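Local coordinates for pyruvate carboxylase protein (Rhizobium etli, PDB 2QF7) that is a biotin-dependent carboxylase of four chains, each uniting an ATP-grasp module, a TIM barrel and a biotin-carrier domain, at residues S942-E946 and A947-K951; A579-Y582 and S583-P587; P264-S267 and E268-Q272. All coordinates share one frame; numbering follows the deposited sequence.

Contact 1 of 3, residues S942-E946 and A947-K951; sequences SGWPE and ALQKK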
loop_
_atom_site.group_PDB
_atom_site.type_symbol
_atom_site.label_atom_id
_atom_site.label_comp_id
_atom_site.label_asym_id
_atom_site.label_seq_id
_atom_site.Cartn_x
_atom_site.Cartn_y
_atom_site.Cartn_z
ATOM N N SER A 942 45.028 23.286 -41.073
ATOM C CA SER A 942 45.588 24.579 -40.812
ATOM C C SER A 942 46.435 24.610 -39.536
ATOM O O SER A 942 47.073 25.593 -39.278
ATOM C CB SER A 942 44.411 25.566 -40.649
ATOM O OG SER A 942 44.936 26.877 -40.462
ATOM N N GLY A 943 46.407 23.540 -38.730
ATOM C CA GLY A 943 46.878 23.604 -37.344
ATOM C C GLY A 943 45.833 24.347 -36.506
ATOM O O GLY A 943 44.848 24.851 -37.058
ATOM N N TRP A 944 46.030 24.387 -35.185
ATOM C CA TRP A 944 45.167 25.133 -34.229
ATOM C C TRP A 944 45.602 26.587 -34.104
ATOM O O TRP A 944 46.813 26.859 -34.109
ATOM C CB TRP A 944 45.245 24.481 -32.847
ATOM C CG TRP A 944 44.698 23.095 -32.893
ATOM C CD1 TRP A 944 45.386 21.944 -32.702
ATOM C CD2 TRP A 944 43.343 22.717 -33.211
ATOM N NE1 TRP A 944 44.554 20.850 -32.886
ATOM C CE2 TRP A 944 43.291 21.298 -33.192
ATOM C CE3 TRP A 944 42.178 23.437 -33.522
ATOM C CZ2 TRP A 944 42.122 20.578 -33.460
ATOM C CZ3 TRP A 944 41.004 22.720 -33.801
ATOM C CH2 TRP A 944 40.991 21.290 -33.771
ATOM N N PRO A 945 44.630 27.536 -33.973
ATOM C CA PRO A 945 45.000 28.966 -33.789
ATOM C C PRO A 945 45.918 29.168 -32.585
ATOM O O PRO A 945 45.574 28.726 -31.485
ATOM C CB PRO A 945 43.646 29.656 -33.568
ATOM C CG PRO A 945 42.696 28.810 -34.361
ATOM C CD PRO A 945 43.164 27.369 -34.042
ATOM N N GLU A 946 47.060 29.845 -32.791
ATOM C CA GLU A 946 48.131 29.875 -31.805
ATOM C C GLU A 946 47.765 30.596 -30.506
ATOM O O GLU A 946 48.031 30.082 -29.408
ATOM C CB GLU A 946 49.420 30.485 -32.402
ATOM C CG GLU A 946 50.129 29.576 -33.450
ATOM C CD GLU A 946 51.360 30.257 -34.049
ATOM O OE1 GLU A 946 51.693 31.375 -33.612
ATOM O OE2 GLU A 946 51.991 29.679 -34.957
ATOM N N ALA A 947 47.166 31.781 -30.620
ATOM C CA ALA A 947 46.824 32.579 -29.418
ATOM C C ALA A 947 45.775 31.904 -28.509
ATOM O O ALA A 947 45.923 31.873 -27.286
ATOM C CB ALA A 947 46.385 34.006 -29.801
ATOM N N LEU A 948 44.718 31.380 -29.108
ATOM C CA LEU A 948 43.758 30.580 -28.381
ATOM C C LEU A 948 44.419 29.364 -27.722
ATOM O O LEU A 948 44.174 29.084 -26.539
ATOM C CB LEU A 948 42.631 30.128 -29.321
ATOM C CG LEU A 948 41.555 29.148 -28.846
ATOM C CD1 LEU A 948 40.634 29.840 -27.847
ATOM C CD2 LEU A 948 40.768 28.600 -30.032
ATOM N N GLN A 949 45.221 28.617 -28.486
ATOM C CA GLN A 949 45.823 27.409 -27.930
ATOM C C GLN A 949 46.742 27.749 -26.739
ATOM O O GLN A 949 46.663 27.111 -25.688
ATOM C CB GLN A 949 46.523 26.589 -29.041
ATOM C CG GLN A 949 47.605 25.593 -28.645
ATOM C CD GLN A 949 48.338 25.108 -29.889
ATOM O OE1 GLN A 949 49.158 25.824 -30.453
ATOM N NE2 GLN A 949 48.006 23.912 -30.341
ATOM N N LYS A 950 47.557 28.784 -26.887
ATOM C CA LYS A 950 48.437 29.224 -25.797
ATOM C C LYS A 950 47.640 29.598 -24.551
ATOM O O LYS A 950 47.984 29.183 -23.431
ATOM C CB LYS A 950 49.301 30.422 -26.230
ATOM C CG LYS A 950 50.542 30.636 -25.368
ATOM C CD LYS A 950 51.346 31.902 -25.801
ATOM C CE LYS A 950 52.791 31.805 -25.286
ATOM N NZ LYS A 950 53.654 33.035 -25.477
ATOM N N LYS A 951 46.589 30.397 -24.731
ATOM C CA LYS A 951 45.770 30.815 -23.594
ATOM C C LYS A 951 45.176 29.617 -22.864
ATOM O O LYS A 951 45.301 29.510 -21.636
ATOM C CB LYS A 951 44.655 31.763 -24.020
ATOM C CG LYS A 951 43.858 32.308 -22.838
ATOM C CD LYS A 951 42.974 33.422 -23.269
ATOM C CE LYS A 951 41.966 33.752 -22.189
ATOM N NZ LYS A 951 41.046 34.816 -22.671
#

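Contact 2 of 3, residues A579-Y582 and S583-P587; sequences AGTY and SHALP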
loop_
_atom_site.group_PDB
_atom_site.type_symbol
_atom_site.label_atom_id
_atom_site.label_comp_id
_atom_site.label_asym_id
_atom_site.label_seq_id
_atom_site.Cartn_x
_atom_site.Cartn_y
_atom_site.Cartn_z
ATOM N N ALA A 579 15.079 -8.612 -39.395
ATOM C CA ALA A 579 16.169 -8.823 -40.371
ATOM C C ALA A 579 15.831 -9.837 -41.500
ATOM O O ALA A 579 16.210 -9.614 -42.650
ATOM C CB ALA A 579 17.505 -9.211 -39.681
ATOM N N GLY A 580 15.158 -10.942 -41.135
ATOM C CA GLY A 580 14.617 -11.935 -42.087
ATOM C C GLY A 580 13.757 -11.306 -43.158
ATOM O O GLY A 580 13.805 -11.705 -44.327
ATOM N N THR A 581 12.936 -10.320 -42.753
ATOM C CA THR A 581 12.017 -9.653 -43.643
ATOM C C THR A 581 12.782 -8.861 -44.688
ATOM O O THR A 581 12.484 -8.967 -45.897
ATOM C CB THR A 581 10.969 -8.799 -42.876
ATOM O OG1 THR A 581 10.277 -9.652 -41.944
ATOM C CG2 THR A 581 9.923 -8.252 -43.865
ATOM N N TYR A 582 13.775 -8.102 -44.240
ATOM C CA TYR A 582 14.672 -7.405 -45.157
ATOM C C TYR A 582 15.345 -8.376 -46.123
ATOM O O TYR A 582 15.373 -8.145 -47.318
ATOM C CB TYR A 582 15.782 -6.701 -44.374
ATOM C CG TYR A 582 15.434 -5.325 -43.858
ATOM C CD1 TYR A 582 14.982 -5.140 -42.546
ATOM C CD2 TYR A 582 15.655 -4.199 -44.651
ATOM C CE1 TYR A 582 14.710 -3.838 -42.052
ATOM C CE2 TYR A 582 15.374 -2.929 -44.176
ATOM C CZ TYR A 582 14.918 -2.758 -42.891
ATOM O OH TYR A 582 14.687 -1.472 -42.485
ATOM N N SER A 583 15.869 -9.484 -45.589
ATOM C CA SER A 583 16.572 -10.504 -46.390
ATOM C C SER A 583 15.677 -11.017 -47.540
ATOM O O SER A 583 16.135 -11.148 -48.671
ATOM C CB SER A 583 17.008 -11.670 -45.477
ATOM O OG SER A 583 17.860 -12.573 -46.168
ATOM N N HIS A 584 14.405 -11.318 -47.241
ATOM C CA HIS A 584 13.497 -11.898 -48.227
ATOM C C HIS A 584 12.895 -10.843 -49.119
ATOM O O HIS A 584 12.654 -11.133 -50.287
ATOM C CB HIS A 584 12.325 -12.636 -47.564
ATOM C CG HIS A 584 12.711 -13.972 -46.990
ATOM N ND1 HIS A 584 13.442 -14.101 -45.824
ATOM C CD2 HIS A 584 12.542 -15.233 -47.467
ATOM C CE1 HIS A 584 13.647 -15.389 -45.576
ATOM N NE2 HIS A 584 13.098 -16.097 -46.546
ATOM N N ALA A 585 12.581 -9.657 -48.563
ATOM C CA ALA A 585 11.726 -8.704 -49.257
ATOM C C ALA A 585 12.519 -7.685 -50.053
ATOM O O ALA A 585 12.040 -7.221 -51.100
ATOM C CB ALA A 585 10.766 -7.951 -48.240
ATOM N N LEU A 586 13.712 -7.308 -49.546
ATOM C CA LEU A 586 14.575 -6.282 -50.174
ATOM C C LEU A 586 15.958 -6.826 -50.426
ATOM O O LEU A 586 16.968 -6.242 -49.959
ATOM C CB LEU A 586 14.676 -5.001 -49.291
ATOM C CG LEU A 586 13.317 -4.387 -48.925
ATOM C CD1 LEU A 586 13.486 -3.207 -47.902
ATOM C CD2 LEU A 586 12.594 -3.920 -50.226
ATOM N N PRO A 587 16.037 -7.942 -51.195
ATOM C CA PRO A 587 17.312 -8.592 -51.344
ATOM C C PRO A 587 18.328 -7.804 -52.190
ATOM O O PRO A 587 19.506 -8.133 -52.153
ATOM C CB PRO A 587 16.961 -9.934 -52.019
ATOM C CG PRO A 587 15.758 -9.659 -52.839
ATOM C CD PRO A 587 14.962 -8.635 -51.938
#

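Contact 3 of 3, residues P264-S267 and E268-Q272; sequences PYLS and EAQRQ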
loop_
_atom_site.group_PDB
_atom_site.type_symbol
_atom_site.label_atom_id
_atom_site.label_comp_id
_atom_site.label_asym_id
_atom_site.label_seq_id
_atom_site.Cartn_x
_atom_site.Cartn_y
_atom_site.Cartn_z
ATOM N N PRO A 264 24.254 -58.061 -13.228
ATOM C CA PRO A 264 24.550 -58.265 -14.654
ATOM C C PRO A 264 25.901 -58.894 -14.965
ATOM O O PRO A 264 26.124 -59.341 -16.085
ATOM C CB PRO A 264 24.445 -56.849 -15.243
ATOM C CG PRO A 264 24.747 -55.941 -14.101
ATOM C CD PRO A 264 24.379 -56.643 -12.821
ATOM N N TYR A 265 26.821 -58.897 -14.019
ATOM C CA TYR A 265 28.109 -59.475 -14.291
ATOM C C TYR A 265 28.126 -60.997 -14.088
ATOM O O TYR A 265 29.162 -61.618 -14.301
ATOM C CB TYR A 265 29.190 -58.835 -13.401
ATOM C CG TYR A 265 28.696 -58.588 -12.014
ATOM C CD1 TYR A 265 28.669 -59.617 -11.070
ATOM C CD2 TYR A 265 28.258 -57.321 -11.628
ATOM C CE1 TYR A 265 28.188 -59.393 -9.800
ATOM C CE2 TYR A 265 27.775 -57.094 -10.319
ATOM C CZ TYR A 265 27.751 -58.128 -9.430
ATOM O OH TYR A 265 27.293 -57.921 -8.149
ATOM N N LEU A 266 27.020 -61.603 -13.661
ATOM C CA LEU A 266 27.049 -63.062 -13.437
ATOM C C LEU A 266 26.722 -63.887 -14.677
ATOM O O LEU A 266 25.866 -63.493 -15.472
ATOM C CB LEU A 266 26.113 -63.467 -12.291
ATOM C CG LEU A 266 26.440 -62.981 -10.864
ATOM C CD1 LEU A 266 25.388 -63.548 -9.921
ATOM C CD2 LEU A 266 27.833 -63.401 -10.398
ATOM N N SER A 267 27.362 -65.056 -14.809
ATOM C CA SER A 267 26.914 -66.069 -15.765
ATOM C C SER A 267 25.714 -66.806 -15.177
ATOM O O SER A 267 25.440 -66.670 -13.968
ATOM C CB SER A 267 28.042 -67.052 -16.049
ATOM O OG SER A 267 28.367 -67.770 -14.868
ATOM N N GLU A 268 24.996 -67.597 -15.980
ATOM C CA GLU A 268 23.882 -68.445 -15.531
ATOM C C GLU A 268 24.324 -69.475 -14.483
ATOM O O GLU A 268 23.621 -69.800 -13.529
ATOM C CB GLU A 268 23.250 -69.136 -16.750
ATOM C CG GLU A 268 22.597 -68.101 -17.682
ATOM C CD GLU A 268 22.042 -68.639 -19.003
ATOM O OE1 GLU A 268 21.639 -69.819 -19.061
ATOM O OE2 GLU A 268 21.980 -67.845 -19.985
ATOM N N ALA A 269 25.505 -70.022 -14.723
ATOM C CA ALA A 269 26.099 -71.050 -13.840
ATOM C C ALA A 269 26.363 -70.444 -12.448
ATOM O O ALA A 269 26.010 -71.035 -11.416
ATOM C CB ALA A 269 27.386 -71.580 -14.442
ATOM N N GLN A 270 26.979 -69.263 -12.429
ATOM C CA GLN A 270 27.190 -68.503 -11.189
ATOM C C GLN A 270 25.892 -68.159 -10.476
ATOM O O GLN A 270 25.779 -68.273 -9.249
ATOM C CB GLN A 270 27.989 -67.231 -11.475
ATOM C CG GLN A 270 29.509 -67.464 -11.602
ATOM C CD GLN A 270 30.236 -66.240 -12.206
ATOM O OE1 GLN A 270 29.620 -65.410 -12.859
ATOM N NE2 GLN A 270 31.557 -66.171 -12.019
ATOM N N ARG A 271 24.919 -67.702 -11.250
ATOM C CA ARG A 271 23.603 -67.401 -10.737
ATOM C C ARG A 271 22.957 -68.603 -10.010
ATOM O O ARG A 271 22.311 -68.434 -8.953
ATOM C CB ARG A 271 22.739 -66.887 -11.894
ATOM C CG ARG A 271 21.317 -66.548 -11.563
ATOM C CD ARG A 271 20.674 -65.619 -12.613
ATOM N NE ARG A 271 21.399 -64.357 -12.768
ATOM C CZ ARG A 271 21.946 -63.929 -13.900
ATOM N NH1 ARG A 271 21.809 -64.620 -15.029
ATOM N NH2 ARG A 271 22.607 -62.788 -13.920
ATOM N N GLN A 272 23.136 -69.800 -10.574
ATOM C CA GLN A 272 22.557 -71.023 -10.024
ATOM C C GLN A 272 23.347 -71.558 -8.828
ATOM O O GLN A 272 22.773 -72.149 -7.913
ATOM C CB GLN A 272 22.417 -72.100 -11.123
ATOM C CG GLN A 272 21.411 -71.756 -12.222
ATOM C CD GLN A 272 19.970 -71.584 -11.709
ATOM O OE1 GLN A 272 19.541 -72.288 -10.801
ATOM N NE2 GLN A 272 19.227 -70.642 -12.302
HETATM O O HOH W 1 23.818 -63.764 -17.390
#

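Contact 1 of 3, residues S942-E946 and A947-K951
Trp944 and Gln949 meet with their side chains crossing at about a right angle, the indole and amide planes being inclined by 68° to each other. The amide nitrogen does the touching: Gln949 NE2 lies 3.8 Å from Trp944 CB and 4.0 Å from Trp944 CD1, so it settles beside the root of the indole and the near corner of its five-membered ring. Gln949 reaches this place because CG stands opposite its own backbone N (chi1 159°) and the chain beyond CG is extended. The hydrogen bond of NE2, however, goes to the carbonyl of Leu933, so the indole serves as a neighbour to the amide while helix 927-934 supplies its polar partner. Between these two side chains the backbone changes from loop to helix. Pro945 occupies the N-cap position, and its carbonyl accepts the first bond of the helical series, from Gln949 N to Pro945 O at 3.0 Å; Glu946 O then takes Lys950 N at 2.9 Å. The example illustrates how helix 946-953, within the range of the conserved carboxylase domain family, can begin at a proline, with one flank turned inward. On that flank Pro945 CB approaches Leu948 CB loosely, at 4.4 Å, while the isobutyl group of Leu948 is buried against Phe886, Phe925 and Leu933. The outer flank behaves differently. Glu946, whose CB points away from the following residues, has an extended chain and stands in the first helical turn, where the positive end of the helix dipole would probably favour a negative charge. Lys950 touches across only near its base, CB lying 3.4 Å from Glu946 O, and its long straight chain leads away to the exposed surface.

Contact 2 of 3, residues A579-Y582 and S583-P587
The imidazole of His584 presents an edge, not a face, to Gly580: ND1 donates to Gly580 O over 2.8 Å, with the oxygen only 7° out of the ring plane. CG lies beside the histidine's own backbone N (chi1 -76°), which directs the ring back toward the preceding turn. The other flat group, the phenol ring of Tyr582, is met obliquely by Leu586, whose CD1 comes to 4.0 Å from Tyr582 CD2. Gly580 O is gripped twice, since His584 N also donates to it, at 3.0 Å, and the two donors arrive from opposite faces of the carbonyl plane. This happens in the last turns of helix 572-585, which lies on the connection between barrel strands 552-555 and 591-596 of a TIM barrel. Regular bonding persists to the end, with Ala585 N bound to Thr581 O at 2.8 Å and Leu586 N to Tyr582 O at 2.9 Å, even though Leu586 has already left helical backbone angles. Tyr582 anchors the buried side, its hydroxyl bonded to Asp555 and Trp825, while Ser583 OG is bonded to Asn624. Leu586 rests on Ile821 of helix 815-829.

Contact 3 of 3, residues P264-S267 and E268-Q272
Ser267 and Gln270 hold each other by two reciprocal hydrogen bonds, and these form the tight part of the contact. Gln270 N donates to Ser267 OG over 3.2 Å, while Ser267 N donates to Gln270 OE1 over 3.0 Å in a nearly straight bond, 170° at the hydrogen. The serine OG is brought to the N-H of Gln270 by its place between its own backbone N and carbonyl carbon (chi1 65°); the glutamine reaches back on a chain that is extended beyond CG. Beneath this pair, Leu266 CD2 comes to 3.6 Å from Gln270 OE1, and the two side chains run obliquely past each other, both lying on Met297 and Phe304 of the neighbouring strands. Such a reciprocal arrangement is a capping box, here with glutamine as the second partner, and it opens helix 268-284 in the region belonging to the ATP-grasp family. It supplies side-chain partners for two backbone N-H groups at the helix start, and the ordinary bond from Arg271 N to Ser267 O, 3.0 Å, follows directly. The arginine side is looser. Arg271 NH2 remains 3.7 Å from Leu266 O and bonds weakly to Ala263 O, but a water joins Leu266 and Arg271, donating to Leu266 O at 2.8 Å and accepting from Arg271 NH1 at 3.2 Å. Ser267 O lies over one face of the guanidinium, offset toward its rim. Arg271 is held more firmly from outside, through a salt bridge from NE to Glu245 on strand 240-252. Toward solvent, Glu268 and Ala269 are exposed, the CB of Glu268 pointing away from the cap and Ala269 CB passing 4.0 Å from Ser267 OG.

How the contacts relate
Taken together, the contacts illustrate both kinds of helix end on three separate helices: contacts 1 and 3 each open one, by different caps, and contact 2 closes one. None touches another in this long modular chain. The centres of contacts 1 and 2 are about 51 Å apart and their nearest atoms about 36 Å. Between contacts 2 and 3 the centres are about 66 Å apart and the nearest atoms about 52 Å. Contacts 1 and 3, on opposite sides of the chain's centre, have centres about 98 Å apart. The nucleotide site is not touched by contact 3: the side chain of Tyr265 is about 9 Å from the bound phosphothiophosphoric acid-adenylate ester and about 13 Å from a magnesium ion.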